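Local coordinates for alkaline phosphatase D (Bacillus subtilis, PDB 2YEQ), which hydrolyses phosphate esters as a phosphodiesterase with alkaline phosphatase activity, using an active site that holds iron and calcium, at residues G102-L107 and A201-V206; Q116-F121 and E141-V146. One frame throughout, in Å; residues are numbered along the deposited sequence.

Interaction 1. Residues G102-L107 and A201-V206; sequences GKTKTL and AFPWVV. With PE5 (3,6,9,12,15,18,21,24-octaoxahexacosan-1-ol), chain B; EDO (1,2-ethanediol), chain C.
Pro203 presses its ring against Thr104 and Lys105, and this is the tight part of the contact. Its CB lies 3.6 Å from Thr104 OG1, the two side chains crossing at a slant, while its CG rests 3.9 Å from the carbonyl oxygen Lys105 O. With OG1 of Thr104 swung opposite the backbone N (chi1 -166°), the hydroxyl lies beside the proline and also hydrogen-bonds Ser15 OG. No hydrogen bond joins the two segments directly.

At Ala201 two acceptors, Lys103 O and Ala201 O, face each other at 3.5 Å without a bond. An ethanediol, probably from the crystallisation liquor, lies alongside both oxygens: its O1 donates to Ala201 O at 2.8 Å. The open side is that of the partly exposed Lys103 and Lys105, whose chains lead away from the contact. The extended Lys103 runs to a bound polyether, where NZ reaches O2 at 2.9 Å and, at a longer 3.3 Å, O1. Lys105 bends at its end towards Asn85 and Asp144.

The short strands 102-105 and 203-206 run 70° apart with axes 7.6 Å from each other, so they pack without pairing. The edge strand of the four-stranded antiparallel sheet, in the N-terminal family region, here lies against a strand of the mixed sheet that runs through the calcineurin-like phosphatase part.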
ATOM      1  N   GLY A 102     -16.798   9.324 -10.828  1.00 21.58           N
ATOM      2  CA  GLY A 102     -15.428   9.293 -10.393  1.00 20.52           C
ATOM      3  C   GLY A 102     -14.634  10.370 -11.104  1.00 25.12           C
ATOM      4  O   GLY A 102     -15.002  10.849 -12.197  1.00 23.79           O
ATOM      5  N   LYS A 103     -13.527  10.750 -10.472  1.00 24.33           N
ATOM      6  CA  LYS A 103     -12.568  11.658 -11.058  1.00 23.34           C
ATOM      7  C   LYS A 103     -11.201  11.003 -11.195  1.00 21.76           C
ATOM      8  O   LYS A 103     -10.720  10.325 -10.278  1.00 22.87           O
ATOM      9  CB  LYS A 103     -12.464  12.879 -10.165  1.00 25.91           C
ATOM     10  CG  LYS A 103     -11.650  14.026 -10.684  1.00 29.52           C
ATOM     11  CD  LYS A 103     -11.851  15.187  -9.675  1.00 34.93           C
ATOM     12  CE  LYS A 103     -11.043  16.427  -9.972  1.00 37.82           C
ATOM     13  NZ  LYS A 103     -11.171  17.371  -8.797  1.00 37.07           N
ATOM     14  N   THR A 104     -10.563  11.236 -12.321  1.00 20.67           N
ATOM     15  CA  THR A 104      -9.268  10.660 -12.578  1.00 23.38           C
ATOM     16  C   THR A 104      -8.359  11.605 -13.363  1.00 25.25           C
ATOM     17  O   THR A 104      -8.758  12.715 -13.718  1.00 25.87           O
ATOM     18  CB  THR A 104      -9.415   9.328 -13.328  1.00 23.93           C
ATOM     19  OG1 THR A 104      -8.171   8.635 -13.265  1.00 23.79           O
ATOM     20  CG2 THR A 104      -9.842   9.522 -14.794  1.00 20.91           C
ATOM     21  N   LYS A 105      -7.137  11.159 -13.640  1.00 22.93           N
ATOM     22  CA  LYS A 105      -6.163  12.013 -14.316  1.00 23.03           C
ATOM     23  C   LYS A 105      -5.063  11.213 -14.990  1.00 23.02           C
ATOM     24  O   LYS A 105      -4.438  10.346 -14.362  1.00 23.46           O
ATOM     25  CB  LYS A 105      -5.560  12.991 -13.320  1.00 22.71           C
ATOM     26  CG  LYS A 105      -4.699  14.072 -13.975  1.00 29.01           C
ATOM     27  CD  LYS A 105      -4.071  14.948 -12.902  1.00 32.12           C
ATOM     28  CE  LYS A 105      -3.136  15.992 -13.466  1.00 36.08           C
ATOM     29  NZ  LYS A 105      -1.710  15.613 -13.229  1.00 44.23           N
ATOM     30  N   THR A 106      -4.851  11.471 -16.273  1.00 21.30           N
ATOM     31  CA  THR A 106      -3.817  10.786 -17.027  1.00 22.72           C
ATOM     32  C   THR A 106      -2.429  11.321 -16.628  1.00 24.56           C
ATOM     33  O   THR A 106      -2.295  12.418 -16.089  1.00 25.41           O
ATOM     34  CB  THR A 106      -3.978  10.966 -18.559  1.00 23.48           C
ATOM     35  OG1 THR A 106      -4.127  12.364 -18.862  1.00 23.83           O
ATOM     36  CG2 THR A 106      -5.145  10.163 -19.110  1.00 24.53           C
ATOM     37  N   LEU A 107      -1.401  10.537 -16.912  1.00 26.41           N
ATOM     38  CA  LEU A 107      -0.024  10.971 -16.677  1.00 24.64           C
ATOM     39  C   LEU A 107       0.400  12.011 -17.728  1.00 24.62           C
ATOM     40  O   LEU A 107      -0.143  12.048 -18.828  1.00 22.91           O
ATOM     41  CB  LEU A 107       0.925   9.785 -16.796  1.00 23.79           C
ATOM     42  CG  LEU A 107       0.731   8.619 -15.818  1.00 22.96           C
ATOM     43  CD1 LEU A 107       1.861   7.608 -16.047  1.00 22.00           C
ATOM     44  CD2 LEU A 107       0.695   9.115 -14.396  1.00 20.93           C
ATOM     45  N   ALA A 201     -12.073   9.916  -5.876  1.00 20.28           N
ATOM     46  CA  ALA A 201     -11.359  11.198  -6.000  1.00 20.46           C
ATOM     47  C   ALA A 201     -10.077  11.185  -6.845  1.00 21.20           C
ATOM     48  O   ALA A 201      -9.710  12.203  -7.457  1.00 20.76           O
ATOM     49  CB  ALA A 201     -11.066  11.743  -4.591  1.00 18.61           C
ATOM     50  N   PHE A 202      -9.372  10.055  -6.881  1.00 20.87           N
ATOM     51  CA  PHE A 202      -8.033   9.986  -7.503  1.00 21.59           C
ATOM     52  C   PHE A 202      -7.764   8.625  -8.162  1.00 19.65           C
ATOM     53  O   PHE A 202      -8.303   7.630  -7.725  1.00 18.45           O
ATOM     54  CB  PHE A 202      -6.932  10.115  -6.445  1.00 21.69           C
ATOM     55  CG  PHE A 202      -7.198  11.100  -5.369  1.00 21.45           C
ATOM     56  CD1 PHE A 202      -7.083  12.468  -5.620  1.00 23.78           C
ATOM     57  CD2 PHE A 202      -7.472  10.688  -4.091  1.00 21.52           C
ATOM     58  CE1 PHE A 202      -7.290  13.381  -4.622  1.00 20.38           C
ATOM     59  CE2 PHE A 202      -7.682  11.611  -3.078  1.00 21.09           C
ATOM     60  CZ  PHE A 202      -7.602  12.969  -3.363  1.00 22.44           C
ATOM     61  N   PRO A 203      -6.891   8.580  -9.157  1.00 18.92           N
ATOM     62  CA  PRO A 203      -6.373   7.296  -9.638  1.00 20.19           C
ATOM     63  C   PRO A 203      -5.423   6.705  -8.620  1.00 21.32           C
ATOM     64  O   PRO A 203      -4.641   7.452  -8.020  1.00 20.32           O
ATOM     65  CB  PRO A 203      -5.611   7.663 -10.903  1.00 20.69           C
ATOM     66  CG  PRO A 203      -5.263   9.102 -10.737  1.00 20.05           C
ATOM     67  CD  PRO A 203      -6.257   9.721  -9.834  1.00 19.22           C
ATOM     68  N   TRP A 204      -5.504   5.383  -8.425  1.00 20.12           N
ATOM     69  CA  TRP A 204      -4.685   4.666  -7.460  1.00 17.70           C
ATOM     70  C   TRP A 204      -3.715   3.717  -8.181  1.00 18.11           C
ATOM     71  O   TRP A 204      -4.049   3.118  -9.224  1.00 19.44           O
ATOM     72  CB  TRP A 204      -5.529   3.839  -6.504  1.00 17.02           C
ATOM     73  CG  TRP A 204      -6.260   4.600  -5.435  1.00 17.86           C
ATOM     74  CD1 TRP A 204      -6.915   5.795  -5.576  1.00 16.79           C
ATOM     75  CD2 TRP A 204      -6.450   4.204  -4.070  1.00 18.51           C
ATOM     76  NE1 TRP A 204      -7.477   6.163  -4.395  1.00 17.44           N
ATOM     77  CE2 TRP A 204      -7.222   5.205  -3.453  1.00 17.21           C
ATOM     78  CE3 TRP A 204      -6.027   3.102  -3.305  1.00 18.26           C
ATOM     79  CZ2 TRP A 204      -7.584   5.144  -2.127  1.00 18.93           C
ATOM     80  CZ3 TRP A 204      -6.371   3.041  -2.003  1.00 18.39           C
ATOM     81  CH2 TRP A 204      -7.161   4.043  -1.409  1.00 20.06           C
ATOM     82  N   VAL A 205      -2.520   3.590  -7.598  1.00 17.70           N
ATOM     83  CA  VAL A 205      -1.521   2.604  -7.974  1.00 17.12           C
ATOM     84  C   VAL A 205      -1.346   1.723  -6.749  1.00 17.52           C
ATOM     85  O   VAL A 205      -0.792   2.143  -5.729  1.00 15.98           O
ATOM     86  CB  VAL A 205      -0.204   3.255  -8.416  1.00 18.25           C
ATOM     87  CG1 VAL A 205       0.846   2.194  -8.851  1.00 18.06           C
ATOM     88  CG2 VAL A 205      -0.485   4.189  -9.600  1.00 19.06           C
ATOM     89  N   VAL A 206      -1.869   0.498  -6.817  1.00 16.15           N
ATOM     90  CA  VAL A 206      -1.852  -0.375  -5.652  1.00 16.13           C
ATOM     91  C   VAL A 206      -0.788  -1.474  -5.790  1.00 16.39           C
ATOM     92  O   VAL A 206      -0.499  -1.949  -6.894  1.00 16.47           O
ATOM     93  CB  VAL A 206      -3.266  -1.021  -5.427  1.00 17.21           C
ATOM     94  CG1 VAL A 206      -4.332   0.083  -5.188  1.00 17.38           C
ATOM     95  CG2 VAL A 206      -3.660  -1.887  -6.635  1.00 16.51           C
TER
HETATM   96  C50 PE5 B 581     -13.806  20.255  -9.775  1.00 60.04           C
HETATM   97  O1  PE5 B 581     -13.989  18.909  -9.316  1.00 60.97           O
HETATM   98  C1  PE5 B 581     -14.706  18.876  -8.078  1.00 58.19           C
HETATM   99  C2  PE5 B 581     -14.850  17.449  -7.557  1.00 56.09           C
HETATM  100  O2  PE5 B 581     -13.554  16.923  -7.247  1.00 56.16           O
HETATM  101  C3  PE5 B 581     -13.479  16.216  -6.008  1.00 49.05           C
HETATM  102  C4  PE5 B 581     -12.081  15.677  -5.850  1.00 43.56           C
HETATM  103  C1  EDO C 561      -8.028  13.730  -9.680  1.00 42.30           C
HETATM  104  O1  EDO C 561      -8.611  12.475 -10.000  1.00 38.29           O
HETATM  105  C2  EDO C 561      -6.518  13.634  -9.775  1.00 42.77           C
HETATM  106  O2  EDO C 561      -6.018  14.975  -9.787  1.00 42.37           O

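Interaction 2. Residues Q116-F121 and E141-V146; sequences QMTFAF and EKLDLV. With EDO (1,2-ethanediol), chain C.
Leu143 pushes its two methyls into the hollow beside Thr118 and Ala120. CD1 meets the small Ala120 CB at 3.6 Å, while CD2 sits against Thr118 CG2 at 3.8 Å, the two side chains crossing at about a right angle. Leu145 does the corresponding job beside Met117 and Phe119. Its CD2 touches the Met117 methyl, CE, at the end of an extended chain, and its CD1 abuts Phe119 CB. Set between its own N and carbonyl carbon (chi1 67°), the Phe119 ring leads away from this segment and meets Phe147 edge to face.

Asp144 turns its carboxylate to the start of the strand, beside Met117 CG, and grips Thr118 twice. Its OD2 takes the Thr118 N-H through the anti lone pair, 2.9 Å and nearly straight at 171°; its own N gives a 2.7 Å bond to Thr118 O. Farther along, Ala120 N reaches Leu145 O at 3.3 Å, and Ala120 pairs with Val146 in a parallel bridge.

The carboxylate oxygen OD2 appears to take the place of a strand carbonyl here. With OD1 turned to Lys105, the lysine's charge probably helps keep the carboxylate ionised.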
ATOM      1  N   GLN A 116       5.924  19.900 -11.006  1.00 28.37           N
ATOM      2  CA  GLN A 116       5.488  19.449  -9.686  1.00 31.37           C
ATOM      3  C   GLN A 116       4.551  18.234  -9.778  1.00 28.67           C
ATOM      4  O   GLN A 116       3.877  18.023 -10.792  1.00 26.83           O
ATOM      5  CB  GLN A 116       4.799  20.585  -8.941  1.00 34.57           C
ATOM      6  CG  GLN A 116       4.525  20.323  -7.474  1.00 37.61           C
ATOM      7  CD  GLN A 116       3.971  21.548  -6.748  1.00 41.23           C
ATOM      8  OE1 GLN A 116       4.713  22.444  -6.377  1.00 49.59           O
ATOM      9  NE2 GLN A 116       2.668  21.562  -6.509  1.00 41.11           N
ATOM     10  N   MET A 117       4.565  17.434  -8.718  1.00 27.00           N
ATOM     11  CA  MET A 117       3.683  16.283  -8.573  1.00 26.73           C
ATOM     12  C   MET A 117       3.321  16.208  -7.108  1.00 26.00           C
ATOM     13  O   MET A 117       4.183  16.414  -6.239  1.00 23.33           O
ATOM     14  CB  MET A 117       4.428  15.002  -8.975  1.00 30.04           C
ATOM     15  CG  MET A 117       3.618  13.738  -8.792  1.00 36.17           C
ATOM     16  SD  MET A 117       4.563  12.269  -9.150  1.00 35.99           S
ATOM     17  CE  MET A 117       3.215  11.058  -9.252  1.00 34.95           C
ATOM     18  N   THR A 118       2.058  15.918  -6.816  1.00 22.52           N
ATOM     19  CA  THR A 118       1.635  15.690  -5.442  1.00 23.23           C
ATOM     20  C   THR A 118       0.868  14.362  -5.381  1.00 22.13           C
ATOM     21  O   THR A 118       0.002  14.109  -6.215  1.00 20.06           O
ATOM     22  CB  THR A 118       0.725  16.835  -4.919  1.00 26.70           C
ATOM     23  OG1 THR A 118       1.397  18.090  -5.101  1.00 30.53           O
ATOM     24  CG2 THR A 118       0.401  16.656  -3.442  1.00 23.42           C
ATOM     25  N   PHE A 119       1.193  13.533  -4.399  1.00 22.33           N
ATOM     26  CA  PHE A 119       0.521  12.232  -4.258  1.00 19.36           C
ATOM     27  C   PHE A 119       0.481  11.899  -2.790  1.00 18.76           C
ATOM     28  O   PHE A 119       1.109  12.591  -1.986  1.00 15.84           O
ATOM     29  CB  PHE A 119       1.181  11.154  -5.129  1.00 20.57           C
ATOM     30  CG  PHE A 119       2.584  10.758  -4.712  1.00 21.31           C
ATOM     31  CD1 PHE A 119       2.781   9.801  -3.742  1.00 20.31           C
ATOM     32  CD2 PHE A 119       3.699  11.315  -5.325  1.00 21.92           C
ATOM     33  CE1 PHE A 119       4.075   9.405  -3.358  1.00 21.29           C
ATOM     34  CE2 PHE A 119       4.991  10.917  -4.958  1.00 22.23           C
ATOM     35  CZ  PHE A 119       5.163   9.947  -3.962  1.00 20.97           C
ATOM     36  N   ALA A 120      -0.317  10.898  -2.426  1.00 16.58           N
ATOM     37  CA  ALA A 120      -0.360  10.409  -1.074  1.00 16.50           C
ATOM     38  C   ALA A 120      -0.069   8.907  -1.147  1.00 17.44           C
ATOM     39  O   ALA A 120      -0.291   8.286  -2.201  1.00 17.54           O
ATOM     40  CB  ALA A 120      -1.728  10.628  -0.431  1.00 15.20           C
ATOM     41  N   PHE A 121       0.433   8.354  -0.049  1.00 18.79           N
ATOM     42  CA  PHE A 121       0.531   6.887   0.064  1.00 18.16           C
ATOM     43  C   PHE A 121       0.023   6.401   1.395  1.00 17.69           C
ATOM     44  O   PHE A 121       0.120   7.078   2.431  1.00 17.15           O
ATOM     45  CB  PHE A 121       1.925   6.343  -0.320  1.00 17.95           C
ATOM     46  CG  PHE A 121       3.026   6.685   0.617  1.00 19.27           C
ATOM     47  CD1 PHE A 121       3.345   5.842   1.663  1.00 19.39           C
ATOM     48  CD2 PHE A 121       3.822   7.812   0.396  1.00 19.79           C
ATOM     49  CE1 PHE A 121       4.411   6.100   2.498  1.00 20.53           C
ATOM     50  CE2 PHE A 121       4.911   8.087   1.233  1.00 20.47           C
ATOM     51  CZ  PHE A 121       5.193   7.245   2.293  1.00 20.41           C
ATOM     52  N   GLU A 141      -7.795  16.150  -0.347  1.00 24.54           N
ATOM     53  CA  GLU A 141      -6.461  16.595  -0.740  1.00 23.68           C
ATOM     54  C   GLU A 141      -6.452  16.850  -2.225  1.00 23.12           C
ATOM     55  O   GLU A 141      -7.248  16.283  -2.961  1.00 22.50           O
ATOM     56  CB  GLU A 141      -5.366  15.534  -0.428  1.00 23.30           C
ATOM     57  CG  GLU A 141      -5.214  15.131   1.047  1.00 21.73           C
ATOM     58  CD  GLU A 141      -4.275  16.026   1.845  1.00 25.44           C
ATOM     59  OE1 GLU A 141      -3.823  17.074   1.323  1.00 25.39           O
ATOM     60  OE2 GLU A 141      -3.991  15.681   3.003  1.00 23.09           O
ATOM     61  N   LYS A 142      -5.521  17.683  -2.681  1.00 24.91           N
ATOM     62  CA  LYS A 142      -5.345  17.890  -4.106  1.00 27.08           C
ATOM     63  C   LYS A 142      -4.188  17.040  -4.575  1.00 27.90           C
ATOM     64  O   LYS A 142      -3.048  17.440  -4.446  1.00 29.91           O
ATOM     65  CB  LYS A 142      -5.078  19.370  -4.420  1.00 36.11           C
ATOM     66  CG  LYS A 142      -6.348  20.217  -4.485  1.00 45.57           C
ATOM     67  CD  LYS A 142      -6.518  21.125  -3.266  1.00 59.47           C
ATOM     68  CE  LYS A 142      -7.959  21.111  -2.710  1.00 66.19           C
ATOM     69  NZ  LYS A 142      -8.933  21.840  -3.580  1.00 67.30           N
ATOM     70  N   LEU A 143      -4.482  15.872  -5.136  1.00 24.57           N
ATOM     71  CA  LEU A 143      -3.434  14.910  -5.491  1.00 23.80           C
ATOM     72  C   LEU A 143      -3.538  14.540  -6.938  1.00 21.62           C
ATOM     73  O   LEU A 143      -4.641  14.523  -7.496  1.00 22.00           O
ATOM     74  CB  LEU A 143      -3.588  13.639  -4.642  1.00 22.78           C
ATOM     75  CG  LEU A 143      -3.755  13.801  -3.144  1.00 22.48           C
ATOM     76  CD1 LEU A 143      -4.100  12.427  -2.529  1.00 20.90           C
ATOM     77  CD2 LEU A 143      -2.494  14.431  -2.511  1.00 21.29           C
ATOM     78  N   ASP A 144      -2.400  14.217  -7.538  1.00 19.86           N
ATOM     79  CA  ASP A 144      -2.340  13.640  -8.865  1.00 20.54           C
ATOM     80  C   ASP A 144      -2.601  12.115  -8.843  1.00 20.84           C
ATOM     81  O   ASP A 144      -3.128  11.568  -9.801  1.00 23.28           O
ATOM     82  CB  ASP A 144      -0.973  13.888  -9.485  1.00 23.34           C
ATOM     83  CG  ASP A 144      -0.669  15.393  -9.678  1.00 28.46           C
ATOM     84  OD1 ASP A 144      -1.416  16.037 -10.444  1.00 28.59           O
ATOM     85  OD2 ASP A 144       0.314  15.897  -9.080  1.00 26.33           O
ATOM     86  N   LEU A 145      -2.196  11.452  -7.769  1.00 21.18           N
ATOM     87  CA  LEU A 145      -2.477  10.018  -7.605  1.00 21.30           C
ATOM     88  C   LEU A 145      -2.269   9.570  -6.177  1.00 20.52           C
ATOM     89  O   LEU A 145      -1.799  10.334  -5.320  1.00 16.47           O
ATOM     90  CB  LEU A 145      -1.703   9.158  -8.618  1.00 28.71           C
ATOM     91  CG  LEU A 145      -0.179   9.206  -8.718  1.00 29.69           C
ATOM     92  CD1 LEU A 145       0.421   8.330  -7.677  1.00 37.64           C
ATOM     93  CD2 LEU A 145       0.267   8.721 -10.079  1.00 33.33           C
ATOM     94  N   VAL A 146      -2.711   8.346  -5.896  1.00 18.32           N
ATOM     95  CA  VAL A 146      -2.560   7.714  -4.610  1.00 18.99           C
ATOM     96  C   VAL A 146      -1.872   6.354  -4.827  1.00 18.36           C
ATOM     97  O   VAL A 146      -2.169   5.656  -5.814  1.00 17.91           O
ATOM     98  CB  VAL A 146      -3.929   7.494  -3.932  1.00 19.74           C
ATOM     99  CG1 VAL A 146      -3.807   6.632  -2.688  1.00 19.28           C
ATOM    100  CG2 VAL A 146      -4.550   8.844  -3.576  1.00 19.91           C
TER
HETATM  101  C1  EDO C 561      -8.028  13.730  -9.680  1.00 42.30           C
HETATM  102  O1  EDO C 561      -8.611  12.475 -10.000  1.00 38.29           O
HETATM  103  C2  EDO C 561      -6.518  13.634  -9.775  1.00 42.77           C
HETATM  104  O2  EDO C 561      -6.018  14.975  -9.787  1.00 42.37           O

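How the interactions relate
The centres of interactions 1 and 2 are 9 Å apart. Along the chain the order is 102-107, 116-121, 141-146, 201-206, so both segments of interaction 2 fall between those of interaction 1. Strands 117-122, 145-148 and 203-206 are successive parallel neighbours in one mixed sheet; the first two belong to a beta-alpha-beta unit. Val205 N probably hydrogen-bonds Val146 O at 2.8 Å, and Pro203 CG packs on Asp144 O. At the other end of this junction Phe202 CE1 packs on Glu141 O. The strand pairing of the phosphatase core is thereby coupled to the packing against the four-stranded sheet, with one ethanediol bridging Leu143 and Ala201.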